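Side-chain contacts in Ceg4 (Legionella pneumophila subsp. pneumophila, PDB 6AOK), which dephosphorylates phosphotyrosine as a magnesium-binding HAD-like phosphatase effector and attenuates eukaryotic MAPK signalling, this chain being its phosphatase domain: residues 17-21 with 22-26; 82-85 with 86-89. All coordinates share one frame; numbering follows the deposited sequence. Where two conformers were deposited one is given.

Contact 1 of 2, residues 17-21 with 22-26. With MG (magnesium ion), chain B.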
ATOM      1  N   THR A  17      -5.283  -2.186   1.482  1.00 10.26           N
ATOM      2  CA  THR A  17      -4.109  -2.763   2.120  1.00 10.17           C
ATOM      3  C   THR A  17      -3.473  -1.720   3.035  1.00 10.05           C
ATOM      4  O   THR A  17      -3.375  -0.536   2.689  1.00 12.00           O
ATOM      5  CB  THR A  17      -3.086  -3.265   1.080  1.00 14.78           C
ATOM      6  OG1 THR A  17      -1.972  -3.830   1.758  1.00 14.53           O
ATOM      7  CG2 THR A  17      -2.591  -2.126   0.229  1.00 13.18           C
ATOM      8  N   ASP A  18      -3.082  -2.160   4.213  1.00  9.59           N
ATOM      9  CA  ASP A  18      -2.188  -1.396   5.070  1.00 11.72           C
ATOM     10  C   ASP A  18      -0.827  -1.202   4.376  1.00 11.82           C
ATOM     11  O   ASP A  18      -0.495  -1.889   3.403  1.00 10.49           O
ATOM     12  CB  ASP A  18      -2.035  -2.155   6.408  1.00 12.82           C
ATOM     13  CG  ASP A  18      -1.146  -1.421   7.398  1.00 14.26           C
ATOM     14  OD1 ASP A  18      -1.314  -0.177   7.573  1.00 12.99           O
ATOM     15  OD2 ASP A  18      -0.294  -2.102   8.007  1.00 16.41           O
ATOM     16  N   PHE A  19      -0.045  -0.231   4.867  1.00  9.95           N
ATOM     17  CA  PHE A  19       1.310  -0.061   4.342  1.00 11.17           C
ATOM     18  C   PHE A  19       2.355  -0.629   5.302  1.00 10.40           C
ATOM     19  O   PHE A  19       2.938  -1.688   5.017  1.00 12.48           O
ATOM     20  CB  PHE A  19       1.586   1.429   3.991  1.00  8.87           C
ATOM     21  CG  PHE A  19       2.946   1.649   3.379  1.00 12.18           C
ATOM     22  CD1 PHE A  19       3.192   1.284   2.053  1.00 12.21           C
ATOM     23  CD2 PHE A  19       3.977   2.227   4.126  1.00 11.96           C
ATOM     24  CE1 PHE A  19       4.438   1.465   1.483  1.00 12.85           C
ATOM     25  CE2 PHE A  19       5.241   2.404   3.548  1.00 11.19           C
ATOM     26  CZ  PHE A  19       5.460   2.032   2.232  1.00 10.88           C
ATOM     27  N   ASP A  20       2.602   0.027   6.446  1.00  9.54           N
ATOM     28  CA  ASP A  20       3.717  -0.357   7.322  1.00 12.26           C
ATOM     29  C   ASP A  20       3.439  -1.696   7.976  1.00 13.44           C
ATOM     30  O   ASP A  20       2.442  -1.822   8.714  1.00 13.71           O
ATOM     31  CB  ASP A  20       3.924   0.680   8.424  1.00 11.64           C
ATOM     32  CG  ASP A  20       4.286   2.036   7.896  1.00 14.71           C
ATOM     33  OD1 ASP A  20       5.374   2.204   7.263  1.00 13.69           O
ATOM     34  OD2 ASP A  20       3.451   2.946   8.086  1.00 16.22           O
ATOM     35  N   GLY A  21       4.348  -2.665   7.775  1.00 10.86           N
ATOM     36  CA  GLY A  21       4.193  -3.970   8.361  1.00 11.84           C
ATOM     37  C   GLY A  21       3.310  -4.902   7.553  1.00 13.50           C
ATOM     38  O   GLY A  21       3.180  -6.071   7.903  1.00 14.30           O
ATOM     39  N   THR A  22       2.724  -4.416   6.476  1.00 10.81           N
ATOM     40  CA  THR A  22       1.966  -5.244   5.552  1.00 11.16           C
ATOM     41  C   THR A  22       2.669  -5.262   4.205  1.00 12.35           C
ATOM     42  O   THR A  22       3.194  -6.304   3.772  1.00 14.83           O
ATOM     43  CB  THR A  22       0.527  -4.681   5.463  1.00 13.98           C
ATOM     44  OG1 THR A  22      -0.094  -4.752   6.777  1.00 15.36           O
ATOM     45  CG2 THR A  22      -0.300  -5.459   4.430  1.00 12.18           C
ATOM     46  N   VAL A  23       2.742  -4.116   3.547  1.00 10.90           N
ATOM     47  CA  VAL A  23       3.592  -3.976   2.370  1.00 14.61           C
ATOM     48  C   VAL A  23       5.081  -3.953   2.774  1.00 16.71           C
ATOM     49  O   VAL A  23       5.921  -4.565   2.113  1.00 16.54           O
ATOM     50  CB  VAL A  23       3.175  -2.708   1.587  1.00 14.31           C
ATOM     51  CG1 VAL A  23       4.082  -2.475   0.432  1.00 16.04           C
ATOM     52  CG2 VAL A  23       1.707  -2.788   1.038  1.00 12.85           C
ATOM     53  N   THR A  24       5.435  -3.272   3.871  1.00 15.75           N
ATOM     54  CA  THR A  24       6.811  -3.284   4.361  1.00 16.44           C
ATOM     55  C   THR A  24       6.967  -4.340   5.418  1.00 16.78           C
ATOM     56  O   THR A  24       5.992  -4.924   5.872  1.00 17.19           O
ATOM     57  CB  THR A  24       7.249  -1.935   4.962  1.00 13.14           C
ATOM     58  OG1 THR A  24       6.677  -1.798   6.281  1.00 13.37           O
ATOM     59  CG2 THR A  24       6.870  -0.816   4.105  1.00 13.63           C
ATOM     60  N   GLY A  25       8.213  -4.545   5.877  1.00 18.35           N
ATOM     61  CA  GLY A  25       8.373  -5.507   6.962  1.00 18.40           C
ATOM     62  C   GLY A  25       8.482  -4.933   8.372  1.00 18.53           C
ATOM     63  O   GLY A  25       8.849  -5.664   9.292  1.00 17.90           O
ATOM     64  N   LYS A  26       8.173  -3.650   8.584  1.00 18.47           N
ATOM     65  CA  LYS A  26       8.294  -3.023   9.895  1.00 21.39           C
ATOM     66  C   LYS A  26       6.968  -2.356  10.215  1.00 16.38           C
ATOM     67  O   LYS A  26       6.437  -1.625   9.379  1.00 14.17           O
ATOM     68  CB  LYS A  26       9.416  -1.968   9.920  1.00 25.36           C
ATOM     69  CG  LYS A  26      10.774  -2.532  10.133  1.00 34.90           C
ATOM     70  CD  LYS A  26      10.900  -3.129  11.544  1.00 42.15           C
ATOM     71  CE  LYS A  26      12.307  -3.673  11.830  1.00 46.84           C
ATOM     72  NZ  LYS A  26      12.643  -4.872  10.987  1.00 50.10           N
TER
HETATM   73 MG    MG B 301       0.684  -1.958   9.723  1.00 12.68          MG
HETATM   74  O   HOH W   1       0.573   0.070   9.975  1.00 12.78           O
HETATM   75  O   HOH W   2       7.420   0.546   7.323  1.00 13.29           O
HETATM   76  O   HOH W   3      -1.201  -1.928  10.658  1.00 13.56           O
HETATM   77  O   HOH W   4       1.751  -2.170  11.535  1.00 14.13           O
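Thr22 turns back on Asp18 in a tight, buried loop that leaves the end of strand 13-17, the central strand of the parallel sheet. The Thr22 hydroxyl donates to Asp18 OD2, with OG1 and OD2 2.9 Å apart. The bond falls on the anti lone pair of Asp18 OD2, the one away from OD1. The same OD2 binds magnesium at 2.0 Å, so Thr22 is a second-shell residue that probably helps to position this ligand. Asp18 CG stands anti to the backbone N (chi1 -178°), which carries the carboxylate out to the ion. Lys144 makes a salt bridge to OD1. Asp20 binds the ion through its backbone O; waters 1, 3 and 4 and Asp167 complete the site. The carboxylate of Asp20 is held by Asn114 and by water 2, which also bridges to Thr24 OG1.

The backbone closes on Phe19 O. Thr22 N and Thr24 N donate to it from opposite faces of the carbonyl plane, and Val23 N adds a weak bond. Thr24 OG1 accepts a nearly straight bond from Gly21 N (2.9 Å, 169°). Its methyl CG2 lies over one face of the Phe19 ring, 4.0 Å from the centroid, as a CH-pi contact. Val23 CB sits obliquely to the same ring, 4.0 Å from CD1. At the Gly21 backbone angles a CB would press on the carbonyl O of Asp20. Asp18, Asp20 and Thr22 form the DxDx(T/V) pattern, consistent with the magnesium-bearing catalytic loop of HAD phosphatases.

Contact 2 of 2, residues 82-85 with 86-89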
ATOM      1  N   GLN A  82      20.791  -6.414   3.286  1.00 51.87           N
ATOM      2  CA  GLN A  82      21.435  -5.414   4.109  1.00 43.39           C
ATOM      3  C   GLN A  82      20.579  -5.089   5.327  1.00 38.55           C
ATOM      4  O   GLN A  82      19.411  -5.475   5.431  1.00 33.88           O
ATOM      5  CB  GLN A  82      21.739  -4.160   3.299  1.00 40.30           C
ATOM      6  CG  GLN A  82      20.533  -3.358   2.841  1.00 35.78           C
ATOM      7  CD  GLN A  82      20.960  -2.165   2.021  1.00 34.74           C
ATOM      8  OE1 GLN A  82      21.701  -1.294   2.492  1.00 33.82           O
ATOM      9  NE2 GLN A  82      20.543  -2.142   0.771  1.00 34.85           N
ATOM     10  N   GLN A  83      21.196  -4.378   6.258  1.00 40.35           N
ATOM     11  CA  GLN A  83      20.515  -3.915   7.455  1.00 40.99           C
ATOM     12  C   GLN A  83      19.398  -2.954   7.090  1.00 33.47           C
ATOM     13  O   GLN A  83      19.513  -2.164   6.146  1.00 31.16           O
ATOM     14  CB  GLN A  83      21.517  -3.237   8.392  1.00 49.57           C
ATOM     15  CG  GLN A  83      20.902  -2.460   9.540  1.00 55.48           C
ATOM     16  CD  GLN A  83      21.818  -1.352  10.062  1.00 63.43           C
ATOM     17  OE1 GLN A  83      22.625  -0.774   9.311  1.00 65.34           O
ATOM     18  NE2 GLN A  83      21.702  -1.056  11.359  1.00 67.06           N
ATOM     19  N   ASP A  84      18.292  -3.064   7.824  1.00 30.45           N
ATOM     20  CA  ASP A  84      17.131  -2.195   7.749  1.00 29.02           C
ATOM     21  C   ASP A  84      16.360  -2.335   6.460  1.00 23.56           C
ATOM     22  O   ASP A  84      15.528  -1.488   6.163  1.00 21.25           O
ATOM     23  CB  ASP A  84      17.495  -0.721   7.953  1.00 34.68           C
ATOM     24  CG  ASP A  84      17.789  -0.402   9.407  1.00 39.63           C
ATOM     25  OD1 ASP A  84      17.659  -1.311  10.247  1.00 41.61           O
ATOM     26  OD2 ASP A  84      18.103   0.759   9.722  1.00 40.49           O
ATOM     27  N   VAL A  85      16.606  -3.388   5.683  1.00 21.92           N
ATOM     28  CA  VAL A  85      15.875  -3.560   4.436  1.00 23.10           C
ATOM     29  C   VAL A  85      14.389  -3.806   4.700  1.00 21.99           C
ATOM     30  O   VAL A  85      13.557  -3.662   3.796  1.00 17.52           O
ATOM     31  CB  VAL A  85      16.554  -4.699   3.618  1.00 25.49           C
ATOM     32  CG1 VAL A  85      16.373  -6.036   4.329  1.00 25.53           C
ATOM     33  CG2 VAL A  85      15.985  -4.786   2.206  1.00 26.76           C
ATOM     34  N   ASP A  86      14.020  -4.126   5.951  1.00 26.82           N
ATOM     35  CA  ASP A  86      12.615  -4.289   6.346  1.00 29.61           C
ATOM     36  C   ASP A  86      11.810  -2.996   6.266  1.00 26.87           C
ATOM     37  O   ASP A  86      10.573  -3.070   6.248  1.00 24.73           O
ATOM     38  CB  ASP A  86      12.511  -4.853   7.771  1.00 39.13           C
ATOM     39  CG  ASP A  86      12.927  -6.311   7.858  1.00 50.75           C
ATOM     40  OD1 ASP A  86      12.971  -6.849   8.983  1.00 56.63           O
ATOM     41  OD2 ASP A  86      13.217  -6.933   6.806  1.00 54.12           O
ATOM     42  N   PHE A  87      12.460  -1.821   6.202  1.00 17.03           N
ATOM     43  CA  PHE A  87      11.729  -0.601   5.851  1.00 17.26           C
ATOM     44  C   PHE A  87      11.114  -0.652   4.466  1.00 16.38           C
ATOM     45  O   PHE A  87      10.168   0.096   4.181  1.00 17.26           O
ATOM     46  CB  PHE A  87      12.646   0.603   5.829  1.00 23.03           C
ATOM     47  CG  PHE A  87      12.932   1.195   7.164  1.00 30.53           C
ATOM     48  CD1 PHE A  87      13.802   0.559   8.043  1.00 34.95           C
ATOM     49  CD2 PHE A  87      12.388   2.433   7.517  1.00 31.49           C
ATOM     50  CE1 PHE A  87      14.107   1.120   9.266  1.00 38.53           C
ATOM     51  CE2 PHE A  87      12.705   3.014   8.755  1.00 35.40           C
ATOM     52  CZ  PHE A  87      13.572   2.359   9.619  1.00 37.62           C
ATOM     53  N   LEU A  88      11.650  -1.482   3.585  1.00 16.18           N
ATOM     54  CA  LEU A  88      11.250  -1.497   2.189  1.00 13.56           C
ATOM     55  C   LEU A  88      10.206  -2.588   1.927  1.00 16.53           C
ATOM     56  O   LEU A  88       9.942  -3.451   2.773  1.00 19.22           O
ATOM     57  CB  LEU A  88      12.482  -1.707   1.301  1.00 17.98           C
ATOM     58  CG  LEU A  88      13.639  -0.730   1.468  1.00 15.05           C
ATOM     59  CD1 LEU A  88      14.756  -1.186   0.565  1.00 17.07           C
ATOM     60  CD2 LEU A  88      13.138   0.618   1.030  1.00 14.02           C
HETATM   61  N   MSE A  89       9.606  -2.539   0.746  1.00 14.64           N
HETATM   62  CA  MSE A  89       8.727  -3.617   0.258  0.50 17.88           C
HETATM   63  C   MSE A  89       9.539  -4.833  -0.066  1.00 18.34           C
HETATM   64  O   MSE A  89      10.617  -4.689  -0.609  1.00 17.45           O
HETATM   65  CB  MSE A  89       8.028  -3.233  -1.039  0.50 19.99           C
HETATM   66  CG  MSE A  89       6.991  -2.250  -0.952  0.50 23.01           C
HETATM   67 SE   MSE A  89       6.091  -2.295  -2.675  0.40 25.99          SE
HETATM   68  CE  MSE A  89       7.022  -0.740  -3.435  0.50 24.71           C
TER
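Asp84 and Phe87 meet across a short turn that runs from a type II beta turn, Gln82 to Val85, straight into a 3-10 segment. The turn lies in the connection between helices 60-71 and 91-100, toward the outside of the domain.

Two backbone hydrogen bonds hold it. Phe87 N donates to Asp84 O at 3.1 Å, and Leu88 N donates to Val85 O at 2.9 Å. Each joins residues three apart, the spacing of a 3-10 turn. Asp84 O also accepts from Tyr71 OH of helix 60-71, so this carbonyl ties the turn to that helix.

The polar side chains take their charged partners from outside the turn. Asp84 OD2 makes a salt bridge with Lys70, and Asp86 OD1 makes one with Lys26. Two flanking lysines thus probably balance the two carboxylates.

Val85 and Leu88 meet through methyl groups. Their side chains cross at about a right angle. Val85 CG2 is anti to the backbone N, and this branch meets Leu88 CD1 at 4.1 Å. CG1 lies between the backbone N and the carbonyl carbon (chi1 67°), which brings it 3.4 Å from Asp86 N. Leu88 reaches Phe67 and Tyr71 of helix 60-71 and Tyr125 of helix 116-125. Leu88 therefore joins the turn to two helices. The Phe87 ring packs on Tyr71, Thr34 and Tyr118. The Asp84 side chain runs alongside that of Phe87, pointing the same way. Its CB is 3.9 Å from Phe87 CD1, and the carboxylate is turned 46° from the ring plane. Asp84 O sits at the edge of the Phe87 ring, near its plane, 3.3 Å from Phe87 CD1.

How the contacts relate
Contact 1 is buried close to the centre of the chain, whereas contact 2 is partly buried and lies farther out; their centres are 12 Å apart. Contact 1 belongs to the metal site and depends on carboxylate, hydroxyl, water and magnesium. Contact 2 is a turn between helices, with no ligand of the ion, and its charges serve salt bridges. The two join directly, through one of those salt bridges and through the backbone, where Gly25 N probably donates to Asp86 O at 2.8 Å. Thr24 CG2 also packs on Phe87 O. Both contacts share helix 116-125, through Phe19 in one and through Phe87, Leu88 and Met89 in the other.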